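Local structure of amine oxidase (Emericella nidulans, 3PGB) at residues F450-P455 against T468-F473; P328-P333 against P422-Y427; T348-S353 against F492-T497; I498-R503 against V717-L722. The protein probably oxidises primary amines to aldehydes with release of hydrogen peroxide, using a copper ion and a topaquinone cofactor made from one of its own tyrosines. All blocks are in the same frame, centred on the assembly; numbering follows the deposited sequence.

All four contacts belong to the enzyme domain of the copper amine oxidase and touch the second subunit of the dimer. Contacts 1, 2 and 3 lie about 23 to 26 Å from the centre of the chain, and contact 4 about 15 Å. Contact 2 closes before contact 1 opens, and contact 1 falls between the two segments of contact 3; contact 4 comes last. Contacts 1 and 2, with centres about 14 Å apart, meet where Met330 packs on Phe450. Strands 464-479, 486-492, 498-504 and 714-722 are successive neighbours, leading from contact 1 past the Phe492-Thr497 turn of contact 3 to contact 4. The series thus runs inward through the catalytic domain, the second subunit alongside throughout.

Contact 1 of 4, residues F450-P455 against T468-F473; sequences FDADYP and TKNVYF
Phe450 and Tyr472 form an antiparallel hydrogen-bonded pair, Phe450 N to Tyr472 O at 2.9 Å and Tyr472 N to Phe450 O at 3.1 Å; Asp451 opposite Val471 is the next, non-hydrogen-bonded pair, and Ala452 N goes on to bond Asn470 O. Here strands 437-451 and 464-479 of the catalytic domain meet, beside the dimer interface. On the face of Phe450 and Tyr472 the two aromatic side chains run side by side. Tyr472 CG sits between its backbone N and carbonyl carbon (chi1 65°), which brings the ring under Phe450 CB, 4.1 Å from the ring centroid in a CH-pi contact; Ala452 CB meets the ring edge. The ring planes are oblique, 50° apart. On the other face Lys469, bent at its far end, brings NZ to the Asp451 carboxylate in a salt bridge, 2.5 Å from OD1 on its syn lone pair and weakly to OD2. A water accepts from Asn470 N and lies within bonding distance of Asp451 OD2 and Ala452 O, its protons unassigned. ND2 of Asn470 comes obliquely to the Tyr454 ring, 3.2 Å from CZ, amide and ring planes 57° apart. Strand 464-479 continues to strand 486-492, Phe473 hydrogen-bonding through its backbone to Phe492, while His493 stacks on Tyr472. Phe450 and Asp451 touch Met330 of strand 329-331, and Arg476 of the second subunit bonds to the Asp453 carbonyl.

Contact 2 of 4, residues P328-P333 against P422-Y427; sequences PVMIAP and PSYASY
The type I beta turn from Pro422 to Ala425, closed by Ala425 N to Pro422 O at 3.2 Å and leading into strand 426-434, presents Tyr424 to Met330 and Ala332 on the short strand 329-331 and the residue after it. No hydrogen bond joins the two segments; the contact rests on one phenol ring set against the methyl of Ala332 and the carbonyl and side chain of Met330. Tyr424 CG occupies the position between its own N and carbonyl carbon (chi1 59°), and from there the ring extends across the strand, from Ala332 toward Met330. Ala332 CB sits over one face toward the rim, 3.4 Å from Tyr424 CD1 and 3.7 Å from the ring centroid, a CH-pi contact. The Met330 carbonyl comes instead to the edge, its O in the ring plane and 3.5 Å from Tyr424 CE2. Met330 CG touches the end of the ring, 3.6 Å from Tyr424 CE2 and a close 3.1 Å from Tyr424 OH. The methionine then bends at chi2 and chi3, so that its sulfur and methyl leave the tyrosine. The hydroxyl is anchored by a hydrogen bond to Glu449 O, which should limit how far the ring can shift. Strand 437-451 therefore borders both partners: Phe450 receives the side chain of Met330, and Leu447 pairs through its backbone with Ser426. Val329 to Ile331 pair antiparallel with a strand of the second subunit, carrying the sheet across the dimer interface, and Pro328 of that subunit packs on Tyr424.

Contact 3 of 4, residues T348-S353 against F492-T497; sequences TWMDFS and FHMDGT
Phe352 and Phe492 make the tight part of this contact together with Trp349. Phe492 CB lies over the Phe352 ring, 4.1 Å from its centroid and 14° off the normal, and Phe492 CD2 reaches Phe352 CD1 at 3.6 Å; the two ring planes stand 58° apart. The far edge of Phe352 points at backbone, with CE2 3.3 Å from His493 O. Trp349 extends past Phe492 in the opposite direction, CG anti to its backbone N (chi1 171°), setting CH2 3.2 Å from Phe492 O. Two tight hairpins meet here. Trp349 to Phe352 is a type II' turn, while His493 to Gly496 is a type I turn followed by a G1 beta bulge at Gly496, where Thr497 O accepts from both His493 N and His493 ND1. Asp495 adds an Asx turn, its OD2 taking Thr497 N. Between the two segments, contacts thin out toward the turn tips. There Met494 SD makes an oblique Met-aromatic contact with Trp349, 4.5 Å from the six-membered ring centroid, and touches Met350 CG at 3.8 Å. Pro320 of the second subunit packs on Met494, whereas Asp351, partly exposed, turns to a salt bridge with Lys372.

Contact 4 of 4, residues I498-R503 against V717-L722; sequences IGVEVR and VAFTPL
Val500 CG2 and Phe719 CE2 meet at 4.0 Å in the apolar middle of this strand pair, where Ile498, Val500, Val717 and Phe719 share one face. The phenylalanine ring slants past both neighbours on the opposite strand: Ile498 CG2 reaches CD2 of Phe719 at 3.9 Å, and Val500 CG2 holds the far end. With CG1 of Ile498 beside its backbone N (chi1 -61°), CG2 is the branch turned to the Phe719 ring. Val500 CB is met by Val717 CG2, completing the row. This face turns to Leu380 of strand 374-389 and to Leu692 and Leu694 of strand 686-698; Phe719, whose side chain is about 12 Å from a calcium ion, packs edge-to-face on Phe542, a calcium-site residue. Strands 498-504 and 714-722 are neighbours in the beta-sandwich core of the copper amine oxidase catalytic domain, antiparallel at 174° with axes 4.7 Å apart. Ile498 and Phe719 form one hydrogen-bonded pair, Ile498 N to Phe719 O at 2.8 Å and Phe719 N to Ile498 O at 2.7 Å; Val500 and Val717 form another, with Val500 N to Val717 O and Val717 N to Val500 O both 3.0 Å. Between them Gly499 faces Ala718 across a non-hydrogen-bonded pair, and Ala718 CA leans a C-H toward Ile498 O. Outward from this core the polar groups begin. Thr720 OG1 bonds to Thr497 OG1, and Arg503 NH1 bonds to Phe710 O while its side chain makes a cation-pi contact with Tyr454 of the second subunit.

Contact 1 of 4, residues F450-P455 against T468-F473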
loop_
_atom_site.group_PDB
_atom_site.type_symbol
_atom_site.label_atom_id
_atom_site.label_comp_id
_atom_site.label_asym_id
_atom_site.label_seq_id
_atom_site.Cartn_x
_atom_site.Cartn_y
_atom_site.Cartn_z
ATOM N N PHE A 450 10.493 12.607 -6.441
ATOM C CA PHE A 450 10.929 11.222 -6.542
ATOM C C PHE A 450 10.248 10.575 -7.730
ATOM O O PHE A 450 9.028 10.618 -7.844
ATOM C CB PHE A 450 10.601 10.464 -5.250
ATOM C CG PHE A 450 11.304 9.146 -5.125
ATOM C CD1 PHE A 450 12.539 9.060 -4.495
ATOM C CD2 PHE A 450 10.733 7.989 -5.638
ATOM C CE1 PHE A 450 13.194 7.843 -4.381
ATOM C CE2 PHE A 450 11.383 6.763 -5.527
ATOM C CZ PHE A 450 12.609 6.690 -4.897
ATOM N N ASP A 451 11.046 10.008 -8.628
ATOM C CA ASP A 451 10.526 9.286 -9.785
ATOM C C ASP A 451 10.179 7.872 -9.345
ATOM O O ASP A 451 11.067 7.062 -9.113
ATOM C CB ASP A 451 11.562 9.259 -10.906
ATOM C CG ASP A 451 11.046 8.603 -12.177
ATOM O OD1 ASP A 451 11.808 8.550 -13.162
ATOM O OD2 ASP A 451 9.891 8.143 -12.208
ATOM N N ALA A 452 8.881 7.591 -9.224
ATOM C CA ALA A 452 8.400 6.297 -8.735
ATOM C C ALA A 452 8.918 5.166 -9.600
ATOM O O ALA A 452 9.120 5.341 -10.805
ATOM C CB ALA A 452 6.886 6.274 -8.703
ATOM N N ASP A 453 9.115 3.999 -8.993
ATOM C CA ASP A 453 9.604 2.833 -9.730
ATOM C C ASP A 453 8.603 2.295 -10.770
ATOM O O ASP A 453 8.935 1.384 -11.527
ATOM C CB ASP A 453 10.050 1.716 -8.767
ATOM C CG ASP A 453 8.890 0.968 -8.118
ATOM O OD1 ASP A 453 7.805 1.554 -7.929
ATOM O OD2 ASP A 453 9.086 -0.218 -7.764
ATOM N N TYR A 454 7.393 2.856 -10.798
ATOM C CA TYR A 454 6.368 2.486 -11.775
ATOM C C TYR A 454 5.821 3.759 -12.420
ATOM O O TYR A 454 5.759 4.795 -11.770
ATOM C CB TYR A 454 5.230 1.707 -11.084
ATOM C CG TYR A 454 4.427 2.526 -10.084
ATOM C CD1 TYR A 454 4.807 2.610 -8.749
ATOM C CD2 TYR A 454 3.289 3.224 -10.481
ATOM C CE1 TYR A 454 4.069 3.365 -7.835
ATOM C CE2 TYR A 454 2.555 3.980 -9.585
ATOM C CZ TYR A 454 2.947 4.048 -8.264
ATOM O OH TYR A 454 2.211 4.796 -7.377
ATOM N N PRO A 455 5.400 3.682 -13.692
ATOM C CA PRO A 455 4.895 4.857 -14.391
ATOM C C PRO A 455 3.509 5.257 -13.905
ATOM O O PRO A 455 2.832 4.463 -13.263
ATOM C CB PRO A 455 4.828 4.389 -15.844
ATOM C CG PRO A 455 4.527 2.956 -15.745
ATOM C CD PRO A 455 5.240 2.466 -14.505
ATOM N N THR A 468 3.443 7.598 -19.320
ATOM C CA THR A 468 3.660 8.815 -18.536
ATOM C C THR A 468 4.415 8.446 -17.264
ATOM O O THR A 468 4.068 7.469 -16.595
ATOM C CB THR A 468 2.328 9.476 -18.125
ATOM O OG1 THR A 468 1.559 9.791 -19.291
ATOM C CG2 THR A 468 2.577 10.747 -17.339
ATOM N N LYS A 469 5.444 9.219 -16.931
ATOM C CA LYS A 469 6.214 8.965 -15.721
ATOM C C LYS A 469 5.411 9.353 -14.488
ATOM O O LYS A 469 4.533 10.206 -14.561
ATOM C CB LYS A 469 7.534 9.742 -15.731
ATOM C CG LYS A 469 8.498 9.356 -16.848
ATOM C CD LYS A 469 9.936 9.806 -16.544
ATOM C CE LYS A 469 10.855 8.640 -16.173
ATOM N NZ LYS A 469 10.351 7.796 -15.059
ATOM N N ASN A 470 5.716 8.713 -13.365
ATOM C CA ASN A 470 5.104 9.044 -12.080
ATOM C C ASN A 470 6.112 9.793 -11.213
ATOM O O ASN A 470 6.814 9.199 -10.378
ATOM C CB ASN A 470 4.616 7.769 -11.376
ATOM C CG ASN A 470 3.888 8.050 -10.076
ATOM O OD1 ASN A 470 3.496 9.176 -9.793
ATOM N ND2 ASN A 470 3.704 7.015 -9.275
ATOM N N VAL A 471 6.191 11.102 -11.426
ATOM C CA VAL A 471 7.044 11.960 -10.618
ATOM C C VAL A 471 6.183 12.654 -9.568
ATOM O O VAL A 471 5.218 13.343 -9.914
ATOM C CB VAL A 471 7.776 13.004 -11.479
ATOM C CG1 VAL A 471 8.713 13.834 -10.613
ATOM C CG2 VAL A 471 8.548 12.316 -12.595
ATOM N N TYR A 472 6.523 12.454 -8.295
ATOM C CA TYR A 472 5.731 12.984 -7.188
ATOM C C TYR A 472 6.580 13.731 -6.155
ATOM O O TYR A 472 7.793 13.529 -6.078
ATOM C CB TYR A 472 4.938 11.855 -6.517
ATOM C CG TYR A 472 5.770 10.788 -5.838
ATOM C CD1 TYR A 472 6.050 10.852 -4.479
ATOM C CD2 TYR A 472 6.251 9.697 -6.552
ATOM C CE1 TYR A 472 6.813 9.870 -3.855
ATOM C CE2 TYR A 472 7.005 8.715 -5.938
ATOM C CZ TYR A 472 7.284 8.808 -4.591
ATOM O OH TYR A 472 8.031 7.825 -3.990
ATOM N N PHE A 473 5.920 14.580 -5.364
ATOM C CA PHE A 473 6.576 15.412 -4.349
ATOM C C PHE A 473 6.271 14.919 -2.933
ATOM O O PHE A 473 5.139 14.542 -2.639
ATOM C CB PHE A 473 6.118 16.857 -4.514
ATOM C CG PHE A 473 6.831 17.830 -3.633
ATOM C CD1 PHE A 473 8.063 18.341 -4.003
ATOM C CD2 PHE A 473 6.258 18.261 -2.445
ATOM C CE1 PHE A 473 8.726 19.252 -3.193
ATOM C CE2 PHE A 473 6.912 19.170 -1.629
ATOM C CZ PHE A 473 8.150 19.669 -2.003
HETATM O O HOH W 1 7.859 6.672 -12.773
#

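Contact 2 of 4, residues P328-P333 against P422-Y427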
loop_
_atom_site.group_PDB
_atom_site.type_symbol
_atom_site.label_atom_id
_atom_site.label_comp_id
_atom_site.label_asym_id
_atom_site.label_seq_id
_atom_site.Cartn_x
_atom_site.Cartn_y
_atom_site.Cartn_z
ATOM N N PRO A 328 21.673 1.317 -6.438
ATOM C CA PRO A 328 21.170 2.436 -7.212
ATOM C C PRO A 328 20.956 3.666 -6.350
ATOM O O PRO A 328 20.709 3.550 -5.144
ATOM C CB PRO A 328 19.831 1.922 -7.746
ATOM C CG PRO A 328 20.012 0.479 -7.840
ATOM C CD PRO A 328 20.869 0.104 -6.664
ATOM N N VAL A 329 21.072 4.831 -6.970
ATOM C CA VAL A 329 20.944 6.083 -6.251
ATOM C C VAL A 329 20.131 7.052 -7.098
ATOM O O VAL A 329 20.371 7.196 -8.300
ATOM C CB VAL A 329 22.339 6.667 -5.873
ATOM C CG1 VAL A 329 23.068 7.218 -7.099
ATOM C CG2 VAL A 329 22.195 7.734 -4.804
ATOM N N MET A 330 19.140 7.675 -6.463
ATOM C CA MET A 330 18.296 8.676 -7.106
ATOM C C MET A 330 19.087 9.972 -7.144
ATOM O O MET A 330 19.665 10.372 -6.136
ATOM C CB MET A 330 16.990 8.853 -6.318
ATOM C CG MET A 330 15.901 9.673 -7.018
ATOM S SD MET A 330 15.100 8.869 -8.429
ATOM C CE MET A 330 13.772 7.957 -7.649
ATOM N N ILE A 331 19.140 10.600 -8.316
ATOM C CA ILE A 331 19.791 11.902 -8.477
ATOM C C ILE A 331 18.825 12.884 -9.156
ATOM O O ILE A 331 17.834 12.463 -9.760
ATOM C CB ILE A 331 21.152 11.787 -9.244
ATOM C CG1 ILE A 331 20.965 11.316 -10.691
ATOM C CG2 ILE A 331 22.087 10.829 -8.518
ATOM C CD1 ILE A 331 21.010 12.421 -11.692
ATOM N N ALA A 332 19.096 14.182 -9.025
ATOM C CA ALA A 332 18.217 15.221 -9.569
ATOM C C ALA A 332 18.997 16.088 -10.553
ATOM O O ALA A 332 19.496 17.144 -10.179
ATOM C CB ALA A 332 17.643 16.073 -8.448
ATOM N N PRO A 333 19.095 15.646 -11.821
ATOM C CA PRO A 333 19.914 16.316 -12.838
ATOM C C PRO A 333 19.661 17.812 -12.978
ATOM O O PRO A 333 20.612 18.570 -13.159
ATOM C CB PRO A 333 19.524 15.606 -14.136
ATOM C CG PRO A 333 19.015 14.282 -13.711
ATOM C CD PRO A 333 18.382 14.482 -12.376
ATOM N N PRO A 422 16.297 11.277 0.014
ATOM C CA PRO A 422 17.330 11.381 -1.013
ATOM C C PRO A 422 18.327 12.516 -0.759
ATOM O O PRO A 422 17.997 13.513 -0.109
ATOM C CB PRO A 422 16.529 11.646 -2.287
ATOM C CG PRO A 422 15.213 10.999 -2.037
ATOM C CD PRO A 422 14.947 11.203 -0.573
ATOM N N SER A 423 19.537 12.343 -1.276
ATOM C CA SER A 423 20.645 13.277 -1.065
ATOM C C SER A 423 20.399 14.691 -1.612
ATOM O O SER A 423 20.902 15.666 -1.060
ATOM C CB SER A 423 21.915 12.693 -1.700
ATOM O OG SER A 423 21.640 12.179 -3.001
ATOM N N TYR A 424 19.631 14.788 -2.693
ATOM C CA TYR A 424 19.339 16.071 -3.352
ATOM C C TYR A 424 18.136 16.816 -2.753
ATOM O O TYR A 424 17.796 17.911 -3.212
ATOM C CB TYR A 424 19.099 15.857 -4.850
ATOM C CG TYR A 424 17.948 14.923 -5.144
ATOM C CD1 TYR A 424 16.648 15.399 -5.251
ATOM C CD2 TYR A 424 18.161 13.554 -5.296
ATOM C CE1 TYR A 424 15.594 14.539 -5.512
ATOM C CE2 TYR A 424 17.111 12.684 -5.554
ATOM C CZ TYR A 424 15.835 13.183 -5.659
ATOM O OH TYR A 424 14.791 12.335 -5.916
ATOM N N ALA A 425 17.484 16.224 -1.753
ATOM C CA ALA A 425 16.358 16.861 -1.079
ATOM C C ALA A 425 16.768 18.202 -0.471
ATOM O O ALA A 425 17.900 18.361 -0.019
ATOM C CB ALA A 425 15.816 15.946 0.010
ATOM N N SER A 426 15.856 19.172 -0.479
ATOM C CA SER A 426 16.064 20.390 0.294
ATOM C C SER A 426 15.570 20.116 1.712
ATOM O O SER A 426 14.634 19.350 1.914
ATOM C CB SER A 426 15.378 21.606 -0.341
ATOM O OG SER A 426 13.973 21.530 -0.260
ATOM N N TYR A 427 16.239 20.721 2.685
ATOM C CA TYR A 427 16.019 20.419 4.090
ATOM C C TYR A 427 15.705 21.698 4.838
ATOM O O TYR A 427 16.503 22.635 4.816
ATOM C CB TYR A 427 17.270 19.783 4.698
ATOM C CG TYR A 427 17.548 18.375 4.223
ATOM C CD1 TYR A 427 18.301 18.141 3.082
ATOM C CD2 TYR A 427 17.060 17.274 4.925
ATOM C CE1 TYR A 427 18.558 16.843 2.641
ATOM C CE2 TYR A 427 17.312 15.970 4.494
ATOM C CZ TYR A 427 18.060 15.758 3.350
ATOM O OH TYR A 427 18.318 14.464 2.911
#

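Contact 3 of 4, residues T348-S353 against F492-T497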
loop_
_atom_site.group_PDB
_atom_site.type_symbol
_atom_site.label_atom_id
_atom_site.label_comp_id
_atom_site.label_asym_id
_atom_site.label_seq_id
_atom_site.Cartn_x
_atom_site.Cartn_y
_atom_site.Cartn_z
ATOM N N THR A 348 5.469 25.548 -3.189
ATOM C CA THR A 348 4.659 25.226 -4.367
ATOM C C THR A 348 5.365 24.176 -5.216
ATOM O O THR A 348 6.573 24.246 -5.425
ATOM C CB THR A 348 4.308 26.467 -5.245
ATOM O OG1 THR A 348 5.394 26.786 -6.123
ATOM C CG2 THR A 348 3.962 27.682 -4.383
ATOM N N TRP A 349 4.595 23.197 -5.683
ATOM C CA TRP A 349 5.089 22.163 -6.583
ATOM C C TRP A 349 4.036 21.923 -7.664
ATOM O O TRP A 349 2.929 21.478 -7.374
ATOM C CB TRP A 349 5.393 20.870 -5.811
ATOM C CG TRP A 349 5.700 19.673 -6.692
ATOM C CD1 TRP A 349 6.879 19.392 -7.308
ATOM C CD2 TRP A 349 4.803 18.610 -7.043
ATOM N NE1 TRP A 349 6.777 18.220 -8.023
ATOM C CE2 TRP A 349 5.511 17.721 -7.874
ATOM C CE3 TRP A 349 3.469 18.324 -6.732
ATOM C CZ2 TRP A 349 4.932 16.570 -8.403
ATOM C CZ3 TRP A 349 2.893 17.178 -7.259
ATOM C CH2 TRP A 349 3.626 16.313 -8.083
ATOM N N MET A 350 4.388 22.244 -8.907
ATOM C CA MET A 350 3.503 22.033 -10.048
ATOM C C MET A 350 2.164 22.734 -9.773
ATOM O O MET A 350 2.137 23.953 -9.606
ATOM C CB MET A 350 3.346 20.525 -10.307
ATOM C CG MET A 350 4.670 19.792 -10.473
ATOM S SD MET A 350 5.460 20.186 -12.042
ATOM C CE MET A 350 7.182 19.872 -11.642
ATOM N N ASP A 351 1.072 21.976 -9.690
ATOM C CA ASP A 351 -0.255 22.535 -9.427
ATOM C C ASP A 351 -0.607 22.666 -7.943
ATOM O O ASP A 351 -1.695 23.145 -7.622
ATOM C CB ASP A 351 -1.318 21.667 -10.099
ATOM C CG ASP A 351 -1.238 21.704 -11.611
ATOM O OD1 ASP A 351 -2.000 20.965 -12.253
ATOM O OD2 ASP A 351 -0.433 22.475 -12.160
ATOM N N PHE A 352 0.295 22.249 -7.053
ATOM C CA PHE A 352 0.037 22.227 -5.611
ATOM C C PHE A 352 0.742 23.363 -4.884
ATOM O O PHE A 352 1.808 23.822 -5.301
ATOM C CB PHE A 352 0.535 20.915 -4.995
ATOM C CG PHE A 352 -0.352 19.734 -5.252
ATOM C CD1 PHE A 352 -1.443 19.480 -4.432
ATOM C CD2 PHE A 352 -0.087 18.865 -6.292
ATOM C CE1 PHE A 352 -2.262 18.385 -4.655
ATOM C CE2 PHE A 352 -0.901 17.771 -6.518
ATOM C CZ PHE A 352 -1.991 17.533 -5.696
ATOM N N SER A 353 0.147 23.800 -3.779
ATOM C CA SER A 353 0.807 24.727 -2.858
ATOM C C SER A 353 0.289 24.492 -1.455
ATOM O O SER A 353 -0.834 24.008 -1.282
ATOM C CB SER A 353 0.570 26.185 -3.266
ATOM O OG SER A 353 -0.789 26.554 -3.106
ATOM N N PHE A 492 2.425 14.197 -2.882
ATOM C CA PHE A 492 1.591 14.876 -3.867
ATOM C C PHE A 492 1.928 14.348 -5.251
ATOM O O PHE A 492 3.094 14.290 -5.613
ATOM C CB PHE A 492 1.827 16.381 -3.807
ATOM C CG PHE A 492 1.633 16.963 -2.443
ATOM C CD1 PHE A 492 2.668 16.967 -1.526
ATOM C CD2 PHE A 492 0.411 17.489 -2.070
ATOM C CE1 PHE A 492 2.490 17.487 -0.261
ATOM C CE2 PHE A 492 0.226 18.020 -0.807
ATOM C CZ PHE A 492 1.268 18.018 0.097
ATOM N N HIS A 493 0.907 13.987 -6.024
ATOM C CA HIS A 493 1.100 13.353 -7.324
ATOM C C HIS A 493 0.479 14.134 -8.471
ATOM O O HIS A 493 -0.403 14.971 -8.263
ATOM C CB HIS A 493 0.518 11.955 -7.287
ATOM C CG HIS A 493 1.167 11.063 -6.276
ATOM N ND1 HIS A 493 0.845 11.099 -4.937
ATOM C CD2 HIS A 493 2.125 10.115 -6.410
ATOM C CE1 HIS A 493 1.575 10.209 -4.290
ATOM N NE2 HIS A 493 2.362 9.601 -5.160
ATOM N N MET A 494 0.937 13.843 -9.685
ATOM C CA MET A 494 0.502 14.567 -10.880
ATOM C C MET A 494 -0.931 14.255 -11.313
ATOM O O MET A 494 -1.465 14.941 -12.175
ATOM C CB MET A 494 1.458 14.307 -12.047
ATOM C CG MET A 494 2.829 14.950 -11.874
ATOM S SD MET A 494 2.735 16.743 -11.721
ATOM C CE MET A 494 2.311 17.202 -13.406
ATOM N N ASP A 495 -1.550 13.237 -10.713
ATOM C CA ASP A 495 -2.987 12.970 -10.905
ATOM C C ASP A 495 -3.865 13.708 -9.880
ATOM O O ASP A 495 -5.086 13.577 -9.895
ATOM C CB ASP A 495 -3.266 11.459 -10.849
ATOM C CG ASP A 495 -2.946 10.840 -9.484
ATOM O OD1 ASP A 495 -3.376 9.694 -9.242
ATOM O OD2 ASP A 495 -2.276 11.489 -8.652
ATOM N N GLY A 496 -3.243 14.480 -8.995
ATOM C CA GLY A 496 -3.969 15.240 -7.989
ATOM C C GLY A 496 -4.107 14.522 -6.663
ATOM O O GLY A 496 -4.749 15.030 -5.751
ATOM N N THR A 497 -3.488 13.354 -6.542
ATOM C CA THR A 497 -3.630 12.535 -5.348
ATOM C C THR A 497 -2.700 13.015 -4.230
ATOM O O THR A 497 -1.496 13.176 -4.432
ATOM C CB THR A 497 -3.355 11.054 -5.664
ATOM O OG1 THR A 497 -4.324 10.580 -6.616
ATOM C CG2 THR A 497 -3.423 10.208 -4.404
#

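Contact 4 of 4, residues I498-R503 against V717-L722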
loop_
_atom_site.group_PDB
_atom_site.type_symbol
_atom_site.label_atom_id
_atom_site.label_comp_id
_atom_site.label_asym_id
_atom_site.label_seq_id
_atom_site.Cartn_x
_atom_site.Cartn_y
_atom_site.Cartn_z
ATOM N N ILE A 498 -3.279 13.256 -3.059
ATOM C CA ILE A 498 -2.537 13.622 -1.858
ATOM C C ILE A 498 -2.458 12.382 -1.005
ATOM O O ILE A 498 -3.470 11.714 -0.812
ATOM C CB ILE A 498 -3.282 14.701 -1.043
ATOM C CG1 ILE A 498 -3.461 15.984 -1.871
ATOM C CG2 ILE A 498 -2.545 14.983 0.275
ATOM C CD1 ILE A 498 -4.701 16.777 -1.517
ATOM N N GLY A 499 -1.275 12.068 -0.488
ATOM C CA GLY A 499 -1.093 10.881 0.349
ATOM C C GLY A 499 -0.584 11.242 1.728
ATOM O O GLY A 499 0.279 12.113 1.866
ATOM N N VAL A 500 -1.126 10.586 2.751
ATOM C CA VAL A 500 -0.607 10.708 4.110
ATOM C C VAL A 500 -0.190 9.321 4.590
ATOM O O VAL A 500 -1.009 8.409 4.632
ATOM C CB VAL A 500 -1.653 11.307 5.068
ATOM C CG1 VAL A 500 -1.033 11.572 6.441
ATOM C CG2 VAL A 500 -2.243 12.593 4.482
ATOM N N GLU A 501 1.088 9.167 4.932
ATOM C CA GLU A 501 1.644 7.879 5.349
ATOM C C GLU A 501 2.385 7.957 6.673
ATOM O O GLU A 501 2.947 8.995 7.032
ATOM C CB GLU A 501 2.648 7.373 4.317
ATOM C CG GLU A 501 2.054 6.871 3.025
ATOM C CD GLU A 501 3.129 6.455 2.033
ATOM O OE1 GLU A 501 4.133 5.826 2.454
ATOM O OE2 GLU A 501 2.974 6.767 0.833
ATOM N N VAL A 502 2.404 6.830 7.376
ATOM C CA VAL A 502 3.330 6.633 8.481
ATOM C C VAL A 502 3.976 5.261 8.360
ATOM O O VAL A 502 3.335 4.289 7.959
ATOM C CB VAL A 502 2.640 6.759 9.852
ATOM C CG1 VAL A 502 1.584 5.676 10.023
ATOM C CG2 VAL A 502 3.679 6.697 10.975
ATOM N N ARG A 503 5.262 5.199 8.678
ATOM C CA ARG A 503 5.922 3.928 8.896
ATOM C C ARG A 503 6.594 3.949 10.266
ATOM O O ARG A 503 6.921 5.016 10.793
ATOM C CB ARG A 503 6.932 3.631 7.787
ATOM C CG ARG A 503 6.347 3.623 6.397
ATOM C CD ARG A 503 7.418 3.454 5.332
ATOM N NE ARG A 503 6.822 3.252 4.015
ATOM C CZ ARG A 503 6.517 2.075 3.477
ATOM N NH1 ARG A 503 6.758 0.936 4.121
ATOM N NH2 ARG A 503 5.964 2.036 2.271
ATOM N N VAL A 717 -3.336 6.571 4.007
ATOM C CA VAL A 717 -4.572 6.952 3.326
ATOM C C VAL A 717 -4.212 7.846 2.149
ATOM O O VAL A 717 -3.112 8.381 2.084
ATOM C CB VAL A 717 -5.558 7.705 4.255
ATOM C CG1 VAL A 717 -6.214 6.745 5.232
ATOM C CG2 VAL A 717 -4.860 8.841 4.992
ATOM N N ALA A 718 -5.142 7.992 1.217
ATOM C CA ALA A 718 -4.922 8.811 0.041
ATOM C C ALA A 718 -6.187 9.585 -0.297
ATOM O O ALA A 718 -7.287 9.046 -0.234
ATOM C CB ALA A 718 -4.518 7.946 -1.118
ATOM N N PHE A 719 -6.020 10.858 -0.636
ATOM C CA PHE A 719 -7.128 11.693 -1.079
ATOM C C PHE A 719 -6.932 11.875 -2.568
ATOM O O PHE A 719 -5.881 12.346 -2.991
ATOM C CB PHE A 719 -7.131 13.057 -0.373
ATOM C CG PHE A 719 -6.806 12.995 1.092
ATOM C CD1 PHE A 719 -7.278 11.968 1.887
ATOM C CD2 PHE A 719 -6.056 14.001 1.690
ATOM C CE1 PHE A 719 -6.992 11.930 3.242
ATOM C CE2 PHE A 719 -5.770 13.968 3.047
ATOM C CZ PHE A 719 -6.235 12.930 3.822
ATOM N N THR A 720 -7.926 11.484 -3.357
ATOM C CA THR A 720 -7.839 11.565 -4.811
ATOM C C THR A 720 -9.068 12.272 -5.374
ATOM O O THR A 720 -10.155 12.109 -4.840
ATOM C CB THR A 720 -7.709 10.159 -5.441
ATOM O OG1 THR A 720 -7.295 10.285 -6.805
ATOM C CG2 THR A 720 -9.035 9.384 -5.383
ATOM N N PRO A 721 -8.901 13.071 -6.445
ATOM C CA PRO A 721 -10.062 13.710 -7.057
ATOM C C PRO A 721 -11.113 12.698 -7.500
ATOM O O PRO A 721 -10.766 11.610 -7.959
ATOM C CB PRO A 721 -9.466 14.425 -8.274
ATOM C CG PRO A 721 -8.085 14.726 -7.871
ATOM C CD PRO A 721 -7.649 13.534 -7.069
ATOM N N LEU A 722 -12.381 13.054 -7.326
ATOM C CA LEU A 722 -13.495 12.187 -7.682
ATOM C C LEU A 722 -14.558 13.053 -8.352
ATOM O O LEU A 722 -15.170 13.897 -7.700
ATOM C CB LEU A 722 -14.043 11.499 -6.432
ATOM C CG LEU A 722 -14.954 10.282 -6.625
ATOM C CD1 LEU A 722 -16.223 10.669 -7.356
ATOM C CD2 LEU A 722 -14.233 9.168 -7.361
#